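Local coordinates for lectin (Lotus tetragonolobus, PDB 2EIG), which is a calcium- and manganese-binding legume seed lectin that probably recognises L-fucosyl sugars, at residues A[3-6]-A[12-15]; A[82-87]-A[219-224]. All blocks are in the same frame, centred on the assembly; numbering follows the deposited sequence.

Interaction 1. Residues A[3-6]-A[12-15]; sequences FNYT and GSLI. With NAG (2-acetamido-2-deoxy-beta-D-glucopyranose), chain E.
Two first torsions aim Tyr5 and Ser13 at each other: Tyr5 keeps CG anti to its carbonyl carbon (chi1 -61°), carrying the phenol across to segment 12-15, while Ser13 turns OG between its own backbone N and carbonyl carbon (chi1 68°), to face it. Tyr5 OH gives a short hydrogen bond to Ser13 OG, 2.6 Å. The serine oxygen lies at the ring edge, near the ring plane on the CE1 side, with Tyr5 CE1 3.1 Å from Ser13 OG. Ser13 OG also bonds to Asp11 OD2, so that two partners grip it. Leu14 CD2 comes obliquely to the hydroxyl end of the ring, 3.6 Å from Tyr5 OH, and the two side chains run antiparallel alongside one another.

Asn4 and Thr6 flank this inward tyrosine and complete an Asn-X-Thr glycosylation sequon. Asn4 ND2 is covalently joined to NAG C1 at 1.4 Å, and Thr6 CG2 lies 3.7 Å from NAG O5. Strand 2-5 pairs with strand 214-226 through Tyr5 and Trp221, and strand 14-18 with strand 39-50, where Tyr45 also touches Tyr5; the contact thus spans two sheets of the lectin sandwich.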
loop_
_atom_site.group_PDB
_atom_site.type_symbol
_atom_site.label_atom_id
_atom_site.label_comp_id
_atom_site.label_asym_id
_atom_site.label_seq_id
_atom_site.Cartn_x
_atom_site.Cartn_y
_atom_site.Cartn_z
ATOM N N PHE A 3 1.167 -26.069 7.816
ATOM C CA PHE A 3 2.146 -27.143 7.777
ATOM C C PHE A 3 3.490 -26.549 8.093
ATOM O O PHE A 3 3.654 -25.314 8.113
ATOM C CB PHE A 3 2.156 -27.937 6.455
ATOM C CG PHE A 3 2.336 -27.094 5.218
ATOM C CD1 PHE A 3 3.604 -26.688 4.798
ATOM C CD2 PHE A 3 1.235 -26.685 4.481
ATOM C CE1 PHE A 3 3.772 -25.887 3.591
ATOM C CE2 PHE A 3 1.367 -25.872 3.323
ATOM C CZ PHE A 3 2.629 -25.491 2.872
ATOM N N ASN A 4 4.443 -27.420 8.362
ATOM C CA ASN A 4 5.737 -27.000 8.864
ATOM C C ASN A 4 6.674 -28.171 8.624
ATOM O O ASN A 4 6.629 -29.165 9.332
ATOM C CB ASN A 4 5.593 -26.604 10.348
ATOM C CG ASN A 4 6.939 -26.348 11.057
ATOM O OD1 ASN A 4 8.012 -26.305 10.436
ATOM N ND2 ASN A 4 6.864 -26.188 12.386
ATOM N N TYR A 5 7.483 -28.050 7.581
ATOM C CA TYR A 5 8.531 -28.997 7.256
ATOM C C TYR A 5 9.844 -28.476 7.829
ATOM O O TYR A 5 10.390 -27.480 7.355
ATOM C CB TYR A 5 8.696 -29.100 5.733
ATOM C CG TYR A 5 7.451 -29.591 5.039
ATOM C CD1 TYR A 5 7.254 -30.962 4.818
ATOM C CD2 TYR A 5 6.464 -28.700 4.617
ATOM C CE1 TYR A 5 6.123 -31.422 4.149
ATOM C CE2 TYR A 5 5.306 -29.143 3.984
ATOM C CZ TYR A 5 5.127 -30.495 3.787
ATOM O OH TYR A 5 3.990 -30.950 3.196
ATOM N N THR A 6 10.356 -29.137 8.850
ATOM C CA THR A 6 11.659 -28.762 9.398
ATOM C C THR A 6 12.689 -29.422 8.512
ATOM O O THR A 6 13.828 -28.956 8.404
ATOM C CB THR A 6 11.796 -29.246 10.834
ATOM O OG1 THR A 6 11.438 -30.628 10.862
ATOM C CG2 THR A 6 10.842 -28.496 11.732
ATOM N N GLY A 12 4.126 -38.029 0.646
ATOM C CA GLY A 12 2.907 -37.678 -0.070
ATOM C C GLY A 12 2.244 -36.334 0.244
ATOM O O GLY A 12 1.180 -36.033 -0.271
ATOM N N SER A 13 2.843 -35.535 1.116
ATOM C CA SER A 13 2.307 -34.219 1.436
ATOM C C SER A 13 2.609 -33.220 0.280
ATOM O O SER A 13 1.906 -32.260 0.120
ATOM C CB SER A 13 2.885 -33.711 2.761
ATOM O OG SER A 13 4.285 -33.442 2.618
ATOM N N LEU A 14 3.654 -33.465 -0.506
ATOM C CA LEU A 14 3.984 -32.597 -1.656
ATOM C C LEU A 14 3.805 -33.304 -3.002
ATOM O O LEU A 14 3.786 -34.534 -3.074
ATOM C CB LEU A 14 5.434 -32.028 -1.559
ATOM C CG LEU A 14 5.874 -31.230 -0.326
ATOM C CD1 LEU A 14 7.385 -30.801 -0.470
ATOM C CD2 LEU A 14 5.008 -29.988 -0.099
ATOM N N ILE A 15 3.687 -32.496 -4.055
ATOM C CA ILE A 15 3.706 -32.957 -5.422
ATOM C C ILE A 15 5.018 -32.475 -6.032
ATOM O O ILE A 15 5.371 -31.289 -5.928
ATOM C CB ILE A 15 2.525 -32.394 -6.257
ATOM C CG1 ILE A 15 1.165 -32.871 -5.677
ATOM C CG2 ILE A 15 2.688 -32.756 -7.746
ATOM C CD1 ILE A 15 -0.038 -32.030 -6.197
HETATM C C1 NAG E . 8.109 -25.832 13.037
HETATM C C2 NAG E . 7.681 -24.580 13.795
HETATM C C3 NAG E . 8.492 -24.249 15.071
HETATM C C4 NAG E . 9.276 -25.411 15.720
HETATM C C5 NAG E . 9.577 -26.565 14.761
HETATM C C6 NAG E . 9.859 -27.869 15.498
HETATM C C7 NAG E . 6.805 -22.582 12.709
HETATM C C8 NAG E . 7.230 -21.284 12.080
HETATM N N2 NAG E . 7.786 -23.470 12.870
HETATM O O3 NAG E . 7.621 -23.649 16.028
HETATM O O4 NAG E . 10.488 -24.909 16.249
HETATM O O5 NAG E . 8.451 -26.831 13.960
HETATM O O6 NAG E . 8.627 -28.500 15.807
HETATM O O7 NAG E . 5.631 -22.791 13.048
#

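Interaction 2. Residues A[82-87]-A[219-224]; sequences VVFFLA and YSWSFT
Phe84 reaches from strand 81-88 toward Trp221 and Phe223 on strand 214-226. Its CB points at the opposing strand, and with CG anti to the backbone N (chi1 175°) the ring continues on that course. The first approach across the contact comes at CE1. Phe84 CE1 is the busiest atom: it sits 3.8 Å from Trp221 CZ2 and 4.0 Å from Trp221 NE1, beside the nitrogen-side fusion carbon CE2, which lies between NE1 of the five-membered ring and CZ2 of the benzo ring. Trp221 CZ2 lies near the plane of the phenyl ring, at its edge, whereas Phe84 CE1 comes to the indole obliquely. At the tip, Phe84 CZ meets Phe223 CE1 at 4.1 Å, edge against edge. Both encounters bring side chains together at about a right angle.

The two strands belong to different layers of the legume lectin sandwich, a jelly-roll fold: strand 81-88 lies in the curved seven-stranded sheet and strand 214-226 in the sheet facing it. No hydrogen bond joins the segments, and at their closest, Phe84 CA and Trp221 CA are 10.6 Å apart, a gap spanned by aromatic side chains.

Trp221 and Phe223 share the inward side of their strand, and each likewise has CG anti to its backbone N. Ser222, between them, turns outward to touch the NAG, while the one polar atom of the buried indole, Trp221 NE1, is satisfied by a hydrogen bond with Thr64 OG1. In strand 214-226, Tyr219 and Ser220 lie opposite Ser67 of strand 61-72, a classic beta bulge. Phe66 of strand 61-72 touches Phe84, and Phe204 meets Trp221 edge-to-face.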
loop_
_atom_site.group_PDB
_atom_site.type_symbol
_atom_site.label_atom_id
_atom_site.label_comp_id
_atom_site.label_asym_id
_atom_site.label_seq_id
_atom_site.Cartn_x
_atom_site.Cartn_y
_atom_site.Cartn_z
ATOM N N VAL A 82 14.989 -19.734 -8.098
ATOM C CA VAL A 82 13.926 -20.503 -7.487
ATOM C C VAL A 82 12.879 -19.471 -7.021
ATOM O O VAL A 82 13.212 -18.367 -6.578
ATOM C CB VAL A 82 14.447 -21.424 -6.308
ATOM C CG1 VAL A 82 15.261 -20.624 -5.259
ATOM C CG2 VAL A 82 13.265 -22.194 -5.604
ATOM N N VAL A 83 11.612 -19.828 -7.173
ATOM C CA VAL A 83 10.531 -18.980 -6.702
ATOM C C VAL A 83 9.618 -19.684 -5.741
ATOM O O VAL A 83 9.434 -20.868 -5.866
ATOM C CB VAL A 83 9.742 -18.376 -7.894
ATOM C CG1 VAL A 83 10.757 -17.965 -8.996
ATOM C CG2 VAL A 83 8.654 -19.341 -8.422
ATOM N N PHE A 84 9.081 -18.936 -4.779
ATOM C CA PHE A 84 7.862 -19.284 -4.123
ATOM C C PHE A 84 6.682 -18.685 -4.922
ATOM O O PHE A 84 6.692 -17.503 -5.277
ATOM C CB PHE A 84 7.796 -18.764 -2.672
ATOM C CG PHE A 84 6.455 -19.035 -2.023
ATOM C CD1 PHE A 84 6.160 -20.311 -1.507
ATOM C CD2 PHE A 84 5.462 -18.068 -2.017
ATOM C CE1 PHE A 84 4.925 -20.575 -0.954
ATOM C CE2 PHE A 84 4.229 -18.309 -1.465
ATOM C CZ PHE A 84 3.949 -19.563 -0.908
ATOM N N PHE A 85 5.690 -19.501 -5.203
ATOM C CA PHE A 85 4.578 -19.097 -6.036
ATOM C C PHE A 85 3.213 -19.718 -5.673
ATOM O O PHE A 85 3.119 -20.839 -5.127
ATOM C CB PHE A 85 4.873 -19.249 -7.559
ATOM C CG PHE A 85 4.713 -20.664 -8.134
ATOM C CD1 PHE A 85 3.776 -20.905 -9.110
ATOM C CD2 PHE A 85 5.582 -21.709 -7.782
ATOM C CE1 PHE A 85 3.641 -22.174 -9.729
ATOM C CE2 PHE A 85 5.439 -23.010 -8.370
ATOM C CZ PHE A 85 4.490 -23.230 -9.357
ATOM N N LEU A 86 2.190 -18.909 -5.926
ATOM C CA LEU A 86 0.803 -19.294 -5.995
ATOM C C LEU A 86 0.383 -19.317 -7.447
ATOM O O LEU A 86 0.691 -18.369 -8.244
ATOM C CB LEU A 86 -0.084 -18.261 -5.292
ATOM C CG LEU A 86 -0.099 -18.288 -3.762
ATOM C CD1 LEU A 86 1.282 -17.975 -3.226
ATOM C CD2 LEU A 86 -1.082 -17.213 -3.275
ATOM N N ALA A 87 -0.323 -20.373 -7.796
ATOM C CA ALA A 87 -0.852 -20.558 -9.152
ATOM C C ALA A 87 -2.190 -21.321 -9.070
ATOM O O ALA A 87 -2.402 -22.075 -8.110
ATOM C CB ALA A 87 0.121 -21.279 -9.998
ATOM N N TYR A 219 15.601 -26.297 2.615
ATOM C CA TYR A 219 15.844 -27.054 3.811
ATOM C C TYR A 219 14.629 -27.230 4.700
ATOM O O TYR A 219 14.559 -28.186 5.479
ATOM C CB TYR A 219 16.934 -26.377 4.603
ATOM C CG TYR A 219 18.178 -26.201 3.780
ATOM C CD1 TYR A 219 18.774 -24.979 3.684
ATOM C CD2 TYR A 219 18.728 -27.289 3.059
ATOM C CE1 TYR A 219 19.914 -24.800 2.913
ATOM C CE2 TYR A 219 19.863 -27.130 2.272
ATOM C CZ TYR A 219 20.449 -25.885 2.213
ATOM O OH TYR A 219 21.578 -25.714 1.473
ATOM N N SER A 220 13.711 -26.271 4.631
ATOM C CA SER A 220 12.586 -26.202 5.555
ATOM C C SER A 220 11.527 -25.308 4.965
ATOM O O SER A 220 11.811 -24.466 4.103
ATOM C CB SER A 220 13.022 -25.677 6.963
ATOM O OG SER A 220 13.269 -24.273 7.009
ATOM N N TRP A 221 10.304 -25.461 5.442
ATOM C CA TRP A 221 9.217 -24.667 4.874
ATOM C C TRP A 221 8.027 -24.802 5.783
ATOM O O TRP A 221 7.614 -25.907 6.101
ATOM C CB TRP A 221 8.893 -25.158 3.448
ATOM C CG TRP A 221 7.767 -24.412 2.735
ATOM C CD1 TRP A 221 7.458 -23.080 2.819
ATOM C CD2 TRP A 221 6.891 -24.969 1.755
ATOM N NE1 TRP A 221 6.390 -22.784 1.993
ATOM C CE2 TRP A 221 6.056 -23.923 1.294
ATOM C CE3 TRP A 221 6.751 -26.260 1.191
ATOM C CZ2 TRP A 221 5.063 -24.136 0.317
ATOM C CZ3 TRP A 221 5.766 -26.470 0.235
ATOM C CH2 TRP A 221 4.933 -25.399 -0.194
ATOM N N SER A 222 7.484 -23.669 6.212
ATOM C CA SER A 222 6.287 -23.645 7.019
ATOM C C SER A 222 5.359 -22.673 6.289
ATOM O O SER A 222 5.802 -21.780 5.553
ATOM C CB SER A 222 6.563 -23.237 8.502
ATOM O OG SER A 222 7.157 -21.929 8.569
ATOM N N PHE A 223 4.068 -22.893 6.465
ATOM C CA PHE A 223 3.077 -22.090 5.802
ATOM C C PHE A 223 1.873 -22.088 6.684
ATOM O O PHE A 223 1.449 -23.148 7.175
ATOM C CB PHE A 223 2.711 -22.792 4.496
ATOM C CG PHE A 223 1.674 -22.068 3.699
ATOM C CD1 PHE A 223 2.058 -21.155 2.704
ATOM C CD2 PHE A 223 0.296 -22.300 3.936
ATOM C CE1 PHE A 223 1.082 -20.477 1.939
ATOM C CE2 PHE A 223 -0.674 -21.618 3.168
ATOM C CZ PHE A 223 -0.259 -20.700 2.191
ATOM N N THR A 224 1.316 -20.920 6.922
ATOM C CA THR A 224 0.027 -20.862 7.627
ATOM C C THR A 224 -0.845 -19.908 6.895
ATOM O O THR A 224 -0.441 -18.763 6.670
ATOM C CB THR A 224 0.159 -20.320 9.080
ATOM O OG1 THR A 224 1.089 -21.125 9.780
ATOM C CG2 THR A 224 -1.200 -20.348 9.798
#

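Overall arrangement
Both segments of interaction 1 precede those of interaction 2 in the sequence, yet their centres lie only 10 Å apart. Each bridges the same two sheets: strands 2-5 and 214-226 are antiparallel neighbours in one, while strands 14-18 and 81-88 belong to the seven-stranded other. Interaction 2 is central, about 6 Å from the centre of the chain; interaction 1 lies about 15 Å out, between strand 2-5 and strand 14-18, an edge strand of its sheet within this chain. A probable hydrogen bond between Phe3 O and Phe223 N, 3.0 Å, ties them directly. The N-terminal strand is thus fastened to a strand near the C-terminus, and the attached NAG lies on the outer surface of that pair, while the aromatic packing fills the inner side.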